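Local coordinates for protein dimethyladenosine transferase, putative (Plasmodium falciparum, PDB 2H1R) that probably transfers methyl groups from S-adenosyl-L-methionine to the N6 atoms of adenines in ribosomal RNA, at residues S155-L166 and S274-L283; V232-Y240 and V252-L261. All coordinates share one frame; numbering follows the deposited sequence.

Interaction 1: residues S155-L166 and S274-L283; sequences SNYSRLTINVKL and SINLDENDFL
Tyr-157 reaches from the loop ahead of helix 159-167 to the chain between the 3-10 turn 274-276 and helix 279-291, where its OH donates to Leu-277 O at 2.7 Å. The carbonyl lies at the ring's edge, near its plane, and the donor is tilted 15° from the carbonyl plane. CG is anti to the backbone N (chi1 180°); this turns the ring toward the other segment, with CD2 3.2 Å from Ile-275 O. The same phenol oxygen takes a weak bond from Lys-165 NZ, so it serves as donor and acceptor at once. Lys-165 bends at chi3 to return its amine to the tyrosine, and from there NZ makes a long salt bridge of 3.6 Å to Glu-279 OE1. Glu-279 OE2 has a second, weak ion partner in Lys-197.

On the other segment, Asp-278 and Asp-281 form a capping box: Asp-278 N gives its hydrogen to the anti lone pair of Asp-281 OD2, and Asp-281 N returns one to Asp-278 OD1 at 3.2 Å. Glu-279 N is buried here without a partner. Beside these polar groups, Ile-162 CD1 packs on Phe-282 CE2 at 3.6 Å, and Leu-166 CD1 meets Leu-283 CD1; apolar side chains suit this largely buried contact, where the axes of 159-166 and 279-283 cross at 87°. Trp-208 of helix 205-216 touches both Leu-166 and Phe-282. The chemistry implies that the phenol satisfies the Leu-277 carbonyl where the loop turns into the helix, with hydrocarbon packing beside it and the long or weak charge pairs probably adding less.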
loop_
_atom_site.group_PDB
_atom_site.type_symbol
_atom_site.label_atom_id
_atom_site.label_comp_id
_atom_site.label_asym_id
_atom_site.label_seq_id
_atom_site.Cartn_x
_atom_site.Cartn_y
_atom_site.Cartn_z
ATOM N N SER A 155 -7.388 -16.845 -5.937
ATOM C CA SER A 155 -8.552 -16.018 -6.241
ATOM C C SER A 155 -8.646 -14.751 -5.397
ATOM O O SER A 155 -9.387 -13.840 -5.761
ATOM C CB SER A 155 -9.861 -16.818 -6.136
ATOM O OG SER A 155 -9.879 -17.838 -7.122
ATOM N N ASN A 156 -7.915 -14.694 -4.292
ATOM C CA ASN A 156 -7.924 -13.448 -3.448
ATOM C C ASN A 156 -6.772 -12.492 -3.847
ATOM O O ASN A 156 -6.529 -11.473 -3.184
ATOM C CB ASN A 156 -7.867 -13.757 -1.928
ATOM C CG ASN A 156 -6.575 -14.436 -1.524
ATOM O OD1 ASN A 156 -5.919 -15.111 -2.333
ATOM N ND2 ASN A 156 -6.175 -14.248 -0.256
ATOM N N TYR A 157 -6.082 -12.800 -4.929
ATOM C CA TYR A 157 -4.982 -11.929 -5.437
ATOM C C TYR A 157 -5.619 -10.794 -6.227
ATOM O O TYR A 157 -6.462 -11.039 -7.067
ATOM C CB TYR A 157 -4.064 -12.794 -6.283
ATOM C CG TYR A 157 -2.868 -12.128 -6.923
ATOM C CD1 TYR A 157 -1.761 -11.755 -6.161
ATOM C CD2 TYR A 157 -2.838 -11.905 -8.299
ATOM C CE1 TYR A 157 -0.612 -11.198 -6.764
ATOM C CE2 TYR A 157 -1.711 -11.358 -8.906
ATOM C CZ TYR A 157 -0.622 -10.970 -8.124
ATOM O OH TYR A 157 0.492 -10.418 -8.732
ATOM N N SER A 158 -5.245 -9.541 -5.929
ATOM C CA SER A 158 -6.031 -8.398 -6.424
ATOM C C SER A 158 -5.139 -7.192 -6.772
ATOM O O SER A 158 -3.894 -7.261 -6.621
ATOM C CB SER A 158 -7.104 -7.998 -5.403
ATOM O OG SER A 158 -6.495 -7.354 -4.286
ATOM N N ARG A 159 -5.782 -6.129 -7.242
ATOM C CA ARG A 159 -5.079 -4.859 -7.535
ATOM C C ARG A 159 -4.352 -4.373 -6.271
ATOM O O ARG A 159 -3.201 -3.958 -6.348
ATOM C CB ARG A 159 -6.076 -3.825 -8.007
ATOM C CG ARG A 159 -5.445 -2.456 -8.373
ATOM C CD ARG A 159 -6.487 -1.521 -8.923
ATOM N NE ARG A 159 -7.699 -1.499 -8.101
ATOM C CZ ARG A 159 -7.931 -0.619 -7.131
ATOM N NH1 ARG A 159 -9.052 -0.695 -6.426
ATOM N NH2 ARG A 159 -7.056 0.345 -6.865
ATOM N N LEU A 160 -4.990 -4.497 -5.107
ATOM C CA LEU A 160 -4.323 -4.144 -3.835
ATOM C C LEU A 160 -3.001 -4.842 -3.694
ATOM O O LEU A 160 -1.963 -4.209 -3.398
ATOM C CB LEU A 160 -5.196 -4.522 -2.620
ATOM C CG LEU A 160 -4.460 -4.617 -1.269
ATOM C CD1 LEU A 160 -3.972 -3.219 -0.829
ATOM C CD2 LEU A 160 -5.359 -5.252 -0.182
ATOM N N THR A 161 -3.023 -6.167 -3.882
ATOM C CA THR A 161 -1.832 -6.980 -3.768
ATOM C C THR A 161 -0.715 -6.528 -4.668
ATOM O O THR A 161 0.444 -6.436 -4.224
ATOM C CB THR A 161 -2.089 -8.504 -4.056
ATOM O OG1 THR A 161 -3.344 -8.912 -3.485
ATOM C CG2 THR A 161 -0.959 -9.307 -3.502
ATOM N N ILE A 162 -1.026 -6.259 -5.931
ATOM C CA ILE A 162 0.040 -5.871 -6.845
ATOM C C ILE A 162 0.582 -4.466 -6.504
ATOM O O ILE A 162 1.792 -4.267 -6.545
ATOM C CB ILE A 162 -0.362 -6.006 -8.327
ATOM C CG1 ILE A 162 -0.649 -7.467 -8.657
ATOM C CG2 ILE A 162 0.791 -5.556 -9.251
ATOM C CD1 ILE A 162 -0.981 -7.737 -10.177
ATOM N N ASN A 163 -0.299 -3.539 -6.148
ATOM C CA ASN A 163 0.123 -2.201 -5.644
ATOM C C ASN A 163 1.123 -2.282 -4.524
ATOM O O ASN A 163 2.231 -1.690 -4.593
ATOM C CB ASN A 163 -1.069 -1.360 -5.254
ATOM C CG ASN A 163 -1.704 -0.704 -6.451
ATOM O OD1 ASN A 163 -1.028 -0.443 -7.429
ATOM N ND2 ASN A 163 -2.982 -0.463 -6.400
ATOM N N VAL A 164 0.786 -3.084 -3.522
ATOM C CA VAL A 164 1.682 -3.317 -2.381
ATOM C C VAL A 164 3.034 -3.893 -2.808
ATOM O O VAL A 164 4.114 -3.419 -2.347
ATOM C CB VAL A 164 0.979 -4.214 -1.314
ATOM C CG1 VAL A 164 1.933 -4.597 -0.186
ATOM C CG2 VAL A 164 -0.178 -3.476 -0.728
ATOM N N LYS A 165 2.997 -4.896 -3.684
ATOM C CA LYS A 165 4.183 -5.590 -4.112
ATOM C C LYS A 165 5.089 -4.662 -4.951
ATOM O O LYS A 165 6.321 -4.806 -4.935
ATOM C CB LYS A 165 3.812 -6.813 -4.955
ATOM C CG LYS A 165 3.312 -8.048 -4.157
ATOM C CD LYS A 165 2.713 -9.086 -5.091
ATOM C CE LYS A 165 3.810 -9.936 -5.754
ATOM N NZ LYS A 165 3.229 -10.713 -6.915
ATOM N N LEU A 166 4.475 -3.747 -5.688
ATOM C CA LEU A 166 5.263 -2.839 -6.508
ATOM C C LEU A 166 6.059 -1.926 -5.598
ATOM O O LEU A 166 7.251 -1.739 -5.813
ATOM C CB LEU A 166 4.393 -1.998 -7.451
ATOM C CG LEU A 166 5.238 -0.946 -8.223
ATOM C CD1 LEU A 166 6.222 -1.620 -9.107
ATOM C CD2 LEU A 166 4.391 -0.043 -9.039
ATOM N N SER A 274 -5.003 -11.420 -15.831
ATOM C CA SER A 274 -4.345 -10.506 -14.888
ATOM C C SER A 274 -4.057 -11.159 -13.559
ATOM O O SER A 274 -2.997 -10.967 -12.988
ATOM C CB SER A 274 -5.203 -9.268 -14.664
ATOM O OG SER A 274 -5.363 -8.618 -15.894
ATOM N N ILE A 275 -4.971 -12.025 -13.111
ATOM C CA ILE A 275 -4.752 -12.779 -11.882
ATOM C C ILE A 275 -3.465 -13.591 -11.838
ATOM O O ILE A 275 -2.965 -13.897 -10.751
ATOM C CB ILE A 275 -5.992 -13.673 -11.562
ATOM C CG1 ILE A 275 -6.107 -13.883 -10.035
ATOM C CG2 ILE A 275 -5.945 -14.975 -12.429
ATOM C CD1 ILE A 275 -7.416 -14.379 -9.608
ATOM N N ASN A 276 -2.909 -13.951 -13.003
ATOM C CA ASN A 276 -1.654 -14.750 -13.053
ATOM C C ASN A 276 -0.419 -13.896 -13.321
ATOM O O ASN A 276 0.677 -14.410 -13.449
ATOM C CB ASN A 276 -1.779 -15.851 -14.130
ATOM C CG ASN A 276 -2.895 -16.839 -13.796
ATOM O OD1 ASN A 276 -3.071 -17.150 -12.632
ATOM N ND2 ASN A 276 -3.651 -17.274 -14.783
ATOM N N LEU A 277 -0.610 -12.582 -13.377
ATOM C CA LEU A 277 0.525 -11.694 -13.665
ATOM C C LEU A 277 1.038 -10.970 -12.402
ATOM O O LEU A 277 0.321 -10.799 -11.397
ATOM C CB LEU A 277 0.181 -10.697 -14.795
ATOM C CG LEU A 277 -0.236 -11.238 -16.150
ATOM C CD1 LEU A 277 -0.719 -10.086 -16.959
ATOM C CD2 LEU A 277 0.877 -11.983 -16.899
ATOM N N ASP A 278 2.313 -10.586 -12.434
ATOM C CA ASP A 278 2.857 -9.882 -11.285
ATOM C C ASP A 278 3.277 -8.473 -11.675
ATOM O O ASP A 278 3.077 -8.043 -12.826
ATOM C CB ASP A 278 4.009 -10.668 -10.661
ATOM C CG ASP A 278 5.202 -10.824 -11.598
ATOM O OD1 ASP A 278 5.468 -9.955 -12.474
ATOM O OD2 ASP A 278 5.911 -11.830 -11.468
ATOM N N GLU A 279 3.900 -7.767 -10.729
ATOM C CA GLU A 279 4.186 -6.343 -10.936
ATOM C C GLU A 279 5.148 -6.132 -12.096
ATOM O O GLU A 279 5.080 -5.116 -12.758
ATOM C CB GLU A 279 4.752 -5.697 -9.666
ATOM C CG GLU A 279 6.158 -6.108 -9.346
ATOM C CD GLU A 279 6.225 -7.272 -8.369
ATOM O OE1 GLU A 279 5.255 -8.075 -8.323
ATOM O OE2 GLU A 279 7.269 -7.376 -7.651
ATOM N N ASN A 280 6.065 -7.075 -12.310
ATOM C CA ASN A 280 6.957 -6.994 -13.453
ATOM C C ASN A 280 6.250 -7.054 -14.801
ATOM O O ASN A 280 6.677 -6.422 -15.785
ATOM C CB ASN A 280 8.036 -8.053 -13.368
ATOM C CG ASN A 280 9.039 -7.751 -12.271
ATOM O OD1 ASN A 280 9.526 -6.620 -12.165
ATOM N ND2 ASN A 280 9.333 -8.741 -11.434
ATOM N N ASP A 281 5.189 -7.847 -14.863
ATOM C CA ASP A 281 4.417 -7.926 -16.092
ATOM C C ASP A 281 3.720 -6.618 -16.330
ATOM O O ASP A 281 3.701 -6.123 -17.457
ATOM C CB ASP A 281 3.383 -9.054 -15.998
ATOM C CG ASP A 281 4.035 -10.424 -15.855
ATOM O OD1 ASP A 281 4.881 -10.764 -16.694
ATOM O OD2 ASP A 281 3.734 -11.163 -14.897
ATOM N N PHE A 282 3.131 -6.059 -15.287
ATOM C CA PHE A 282 2.370 -4.829 -15.461
ATOM C C PHE A 282 3.259 -3.616 -15.726
ATOM O O PHE A 282 2.840 -2.687 -16.410
ATOM C CB PHE A 282 1.454 -4.597 -14.280
ATOM C CG PHE A 282 0.204 -5.408 -14.373
ATOM C CD1 PHE A 282 -0.791 -5.024 -15.261
ATOM C CD2 PHE A 282 0.049 -6.562 -13.605
ATOM C CE1 PHE A 282 -1.974 -5.802 -15.389
ATOM C CE2 PHE A 282 -1.111 -7.366 -13.742
ATOM C CZ PHE A 282 -2.126 -6.962 -14.635
ATOM N N LEU A 283 4.465 -3.630 -15.171
ATOM C CA LEU A 283 5.450 -2.547 -15.467
ATOM C C LEU A 283 5.826 -2.550 -16.942
ATOM O O LEU A 283 5.901 -1.466 -17.572
ATOM C CB LEU A 283 6.708 -2.768 -14.609
ATOM C CG LEU A 283 6.647 -2.266 -13.158
ATOM C CD1 LEU A 283 7.904 -2.766 -12.424
ATOM C CD2 LEU A 283 6.514 -0.735 -13.038
#

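Interaction 2: residues V232-Y240 and V252-L261; sequences VLNMLEHNY and VNFPFKKYCL
Two helices of the all-helical C-terminal part, 230-246 and 256-266, pack with the axes of 232-240 and 256-261 at 90°, and Phe-256 at the start of the second is a knob in a hole formed by Leu-233, Leu-236, Glu-237 and Tyr-240. Because its CG lies opposite the backbone N, Phe-256 turns its ring toward the first helix, where CE2 lies 3.7 Å from Leu-236 CB. Glu-237 lays its aliphatic part over one face: CB stands 3.8 Å from the ring centroid, 15° off the normal, a CH-pi contact. Its extended chain runs on past the ring, and OE2 accepts from a water that in turn accepts from Phe-256 N, linking the carboxylate to the first turn of the helix.

Tyr-240 touches Phe-256 obliquely, CB to CE1 at 3.6 Å, and with Tyr-259 completes an aromatic cluster; the two tyrosine planes stand 53° apart. Tyr-240 OH accepts from Val-252 N at 2.9 Å, near the ring plane; a second water bonds to the same oxygen and only weakly to Tyr-259 OH. Val-252 sets CG1 over the centre of the Tyr-259 ring. The same leucines also reach the rest of the helix: Leu-236 CD1 meets Cys-260 SG at 3.8 Å, and Leu-233 CD1 rests on the methylenes of Lys-257. Apolar packing thus dominates, while Glu-237 and Tyr-240 give carbon to it and satisfy their polar ends with water and, for Tyr-240, a backbone N-H.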
loop_
_atom_site.group_PDB
_atom_site.type_symbol
_atom_site.label_atom_id
_atom_site.label_comp_id
_atom_site.label_asym_id
_atom_site.label_seq_id
_atom_site.Cartn_x
_atom_site.Cartn_y
_atom_site.Cartn_z
ATOM N N VAL A 232 -13.422 0.178 -23.830
ATOM C CA VAL A 232 -12.017 0.339 -23.417
ATOM C C VAL A 232 -11.267 0.982 -24.559
ATOM O O VAL A 232 -10.554 1.945 -24.343
ATOM C CB VAL A 232 -11.346 -1.018 -23.037
ATOM C CG1 VAL A 232 -9.824 -0.856 -22.784
ATOM C CG2 VAL A 232 -12.012 -1.590 -21.806
ATOM N N LEU A 233 -11.420 0.442 -25.774
ATOM C CA LEU A 233 -10.774 1.041 -26.954
ATOM C C LEU A 233 -11.165 2.512 -27.186
ATOM O O LEU A 233 -10.316 3.328 -27.599
ATOM C CB LEU A 233 -11.025 0.209 -28.223
ATOM C CG LEU A 233 -10.473 -1.199 -28.190
ATOM C CD1 LEU A 233 -11.108 -1.909 -29.354
ATOM C CD2 LEU A 233 -8.920 -1.187 -28.313
ATOM N N ASN A 234 -12.438 2.854 -26.941
ATOM C CA ASN A 234 -12.902 4.227 -27.168
ATOM C C ASN A 234 -12.245 5.150 -26.149
ATOM O O ASN A 234 -11.745 6.257 -26.512
ATOM C CB ASN A 234 -14.441 4.335 -27.062
ATOM C CG ASN A 234 -15.153 3.846 -28.318
ATOM O OD1 ASN A 234 -14.532 3.591 -29.345
ATOM N ND2 ASN A 234 -16.463 3.692 -28.227
ATOM N N MET A 235 -12.252 4.727 -24.886
ATOM C CA MET A 235 -11.575 5.511 -23.853
ATOM C C MET A 235 -10.102 5.701 -24.179
ATOM O O MET A 235 -9.594 6.807 -24.064
ATOM C CB MET A 235 -11.719 4.917 -22.456
ATOM C CG MET A 235 -10.644 5.476 -21.453
ATOM S SD MET A 235 -10.892 4.698 -19.855
ATOM C CE MET A 235 -10.144 3.081 -20.178
ATOM N N LEU A 236 -9.405 4.630 -24.559
ATOM C CA LEU A 236 -7.967 4.726 -24.811
ATOM C C LEU A 236 -7.670 5.578 -26.054
ATOM O O LEU A 236 -6.735 6.393 -26.049
ATOM C CB LEU A 236 -7.319 3.332 -24.911
ATOM C CG LEU A 236 -7.253 2.542 -23.608
ATOM C CD1 LEU A 236 -6.530 1.256 -23.866
ATOM C CD2 LEU A 236 -6.555 3.381 -22.499
ATOM N N GLU A 237 -8.483 5.441 -27.102
ATOM C CA GLU A 237 -8.265 6.224 -28.311
ATOM C C GLU A 237 -8.458 7.729 -28.071
ATOM O O GLU A 237 -7.691 8.538 -28.643
ATOM C CB GLU A 237 -9.128 5.765 -29.499
ATOM C CG GLU A 237 -8.612 6.365 -30.808
ATOM C CD GLU A 237 -9.384 5.926 -32.021
ATOM O OE1 GLU A 237 -10.492 5.358 -31.866
ATOM O OE2 GLU A 237 -8.875 6.148 -33.141
ATOM N N HIS A 238 -9.468 8.082 -27.286
ATOM C CA HIS A 238 -9.678 9.477 -26.847
ATOM C C HIS A 238 -8.432 10.060 -26.177
ATOM O O HIS A 238 -7.996 11.167 -26.525
ATOM C CB HIS A 238 -10.849 9.593 -25.880
ATOM C CG HIS A 238 -11.186 11.015 -25.517
ATOM N ND1 HIS A 238 -11.661 11.925 -26.436
ATOM C CD2 HIS A 238 -11.101 11.677 -24.339
ATOM C CE1 HIS A 238 -11.863 13.087 -25.835
ATOM N NE2 HIS A 238 -11.533 12.961 -24.563
ATOM N N ASN A 239 -7.896 9.319 -25.216
ATOM C CA ASN A 239 -6.660 9.703 -24.516
ATOM C C ASN A 239 -5.473 9.788 -25.461
ATOM O O ASN A 239 -4.672 10.741 -25.364
ATOM C CB ASN A 239 -6.354 8.752 -23.345
ATOM C CG ASN A 239 -7.255 8.980 -22.160
ATOM O OD1 ASN A 239 -8.039 9.933 -22.120
ATOM N ND2 ASN A 239 -7.144 8.118 -21.179
ATOM N N TYR A 240 -5.360 8.844 -26.392
ATOM C CA TYR A 240 -4.327 8.889 -27.403
ATOM C C TYR A 240 -4.410 10.127 -28.298
ATOM O O TYR A 240 -3.394 10.782 -28.562
ATOM C CB TYR A 240 -4.342 7.636 -28.279
ATOM C CG TYR A 240 -3.331 7.648 -29.436
ATOM C CD1 TYR A 240 -1.966 7.589 -29.192
ATOM C CD2 TYR A 240 -3.757 7.709 -30.778
ATOM C CE1 TYR A 240 -1.030 7.596 -30.210
ATOM C CE2 TYR A 240 -2.804 7.695 -31.841
ATOM C CZ TYR A 240 -1.445 7.665 -31.538
ATOM O OH TYR A 240 -0.480 7.617 -32.513
ATOM N N VAL A 252 -0.983 8.086 -35.347
ATOM C CA VAL A 252 -0.542 7.054 -36.278
ATOM C C VAL A 252 -1.681 6.849 -37.303
ATOM O O VAL A 252 -2.853 6.868 -36.919
ATOM C CB VAL A 252 -0.156 5.762 -35.498
ATOM C CG1 VAL A 252 -1.385 5.028 -34.917
ATOM C CG2 VAL A 252 0.710 4.848 -36.315
ATOM N N ASN A 253 -1.357 6.742 -38.590
ATOM C CA ASN A 253 -2.402 6.366 -39.561
ATOM C C ASN A 253 -2.539 4.864 -39.625
ATOM O O ASN A 253 -1.981 4.190 -40.498
ATOM C CB ASN A 253 -2.249 6.974 -40.962
ATOM C CG ASN A 253 -3.517 6.764 -41.806
ATOM O OD1 ASN A 253 -4.639 7.110 -41.373
ATOM N ND2 ASN A 253 -3.358 6.141 -42.985
ATOM N N PHE A 254 -3.283 4.341 -38.656
ATOM C CA PHE A 254 -3.369 2.908 -38.479
ATOM C C PHE A 254 -4.558 2.658 -37.560
ATOM O O PHE A 254 -4.847 3.500 -36.695
ATOM C CB PHE A 254 -2.068 2.419 -37.844
ATOM C CG PHE A 254 -1.826 0.975 -38.029
ATOM C CD1 PHE A 254 -1.473 0.474 -39.287
ATOM C CD2 PHE A 254 -1.983 0.097 -36.966
ATOM C CE1 PHE A 254 -1.266 -0.890 -39.476
ATOM C CE2 PHE A 254 -1.753 -1.258 -37.134
ATOM C CZ PHE A 254 -1.392 -1.756 -38.402
ATOM N N PRO A 255 -5.274 1.523 -37.746
ATOM C CA PRO A 255 -6.446 1.328 -36.871
ATOM C C PRO A 255 -6.042 1.218 -35.401
ATOM O O PRO A 255 -5.156 0.448 -35.069
ATOM C CB PRO A 255 -7.076 0.016 -37.368
ATOM C CG PRO A 255 -6.116 -0.596 -38.302
ATOM C CD PRO A 255 -5.116 0.437 -38.737
ATOM N N PHE A 256 -6.699 1.987 -34.549
ATOM C CA PHE A 256 -6.278 2.061 -33.128
ATOM C C PHE A 256 -6.403 0.725 -32.451
ATOM O O PHE A 256 -5.560 0.365 -31.647
ATOM C CB PHE A 256 -7.098 3.063 -32.336
ATOM C CG PHE A 256 -6.600 3.264 -30.940
ATOM C CD1 PHE A 256 -5.475 4.067 -30.690
ATOM C CD2 PHE A 256 -7.206 2.615 -29.867
ATOM C CE1 PHE A 256 -5.015 4.276 -29.375
ATOM C CE2 PHE A 256 -6.743 2.804 -28.545
ATOM C CZ PHE A 256 -5.634 3.610 -28.296
ATOM N N LYS A 257 -7.487 0.006 -32.734
ATOM C CA LYS A 257 -7.631 -1.336 -32.141
ATOM C C LYS A 257 -6.390 -2.213 -32.358
ATOM O O LYS A 257 -5.883 -2.824 -31.404
ATOM C CB LYS A 257 -8.882 -2.036 -32.649
ATOM C CG LYS A 257 -9.060 -3.432 -32.066
ATOM C CD LYS A 257 -10.347 -4.052 -32.579
ATOM C CE LYS A 257 -10.391 -5.531 -32.233
ATOM N NZ LYS A 257 -11.715 -6.078 -32.667
ATOM N N LYS A 258 -5.880 -2.266 -33.601
ATOM C CA LYS A 258 -4.650 -3.021 -33.907
ATOM C C LYS A 258 -3.381 -2.434 -33.255
ATOM O O LYS A 258 -2.510 -3.162 -32.745
ATOM C CB LYS A 258 -4.463 -3.129 -35.438
ATOM C CG LYS A 258 -3.531 -4.241 -35.859
ATOM C CD LYS A 258 -3.488 -4.354 -37.415
ATOM C CE LYS A 258 -2.693 -5.563 -37.856
ATOM N NZ LYS A 258 -3.467 -6.815 -37.549
ATOM N N TYR A 259 -3.272 -1.117 -33.318
ATOM C CA TYR A 259 -2.231 -0.334 -32.613
ATOM C C TYR A 259 -2.112 -0.721 -31.126
ATOM O O TYR A 259 -1.027 -1.024 -30.625
ATOM C CB TYR A 259 -2.585 1.147 -32.721
ATOM C CG TYR A 259 -1.457 2.090 -32.355
ATOM C CD1 TYR A 259 -0.189 2.000 -32.971
ATOM C CD2 TYR A 259 -1.656 3.069 -31.386
ATOM C CE1 TYR A 259 0.846 2.896 -32.596
ATOM C CE2 TYR A 259 -0.644 3.949 -31.030
ATOM C CZ TYR A 259 0.571 3.874 -31.649
ATOM O OH TYR A 259 1.531 4.770 -31.244
ATOM N N CYS A 260 -3.245 -0.701 -30.440
ATOM C CA CYS A 260 -3.322 -1.016 -29.019
ATOM C C CYS A 260 -3.089 -2.536 -28.753
ATOM O O CYS A 260 -2.250 -2.918 -27.938
ATOM C CB CYS A 260 -4.680 -0.502 -28.493
ATOM S SG CYS A 260 -5.013 -0.666 -26.744
ATOM N N LEU A 261 -3.777 -3.411 -29.483
ATOM C CA LEU A 261 -3.625 -4.875 -29.279
ATOM C C LEU A 261 -2.248 -5.388 -29.641
ATOM O O LEU A 261 -1.789 -6.395 -29.085
ATOM C CB LEU A 261 -4.679 -5.673 -30.075
ATOM C CG LEU A 261 -6.006 -6.044 -29.422
ATOM C CD1 LEU A 261 -6.554 -4.957 -28.539
ATOM C CD2 LEU A 261 -7.041 -6.500 -30.460
HETATM O O HOH W 1 -8.735 3.847 -35.405
HETATM O O HOH W 2 2.006 8.001 -32.005
#

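From the N terminus, the chain lays down most strands of the mixed sheet of the methyltransferase domain, then reaches 155-166, the lead-in and most of helix 159-167; strands 168-176 and 189-196 then complete the sheet. The C-terminal helices follow. Among these, interaction 2 closes a short loop, with 11 residues between 232-240 and 252-261. Only afterwards does 274-283 come back to 155-166, so the larger loop of interaction 1, with 107 residues between its segments, encloses the smaller. Interaction 1 ties helix 279-291 to the methyltransferase domain, whereas interaction 2 joins helices within the C-terminal part. Their centres lie about 25 Å apart, and they do not touch.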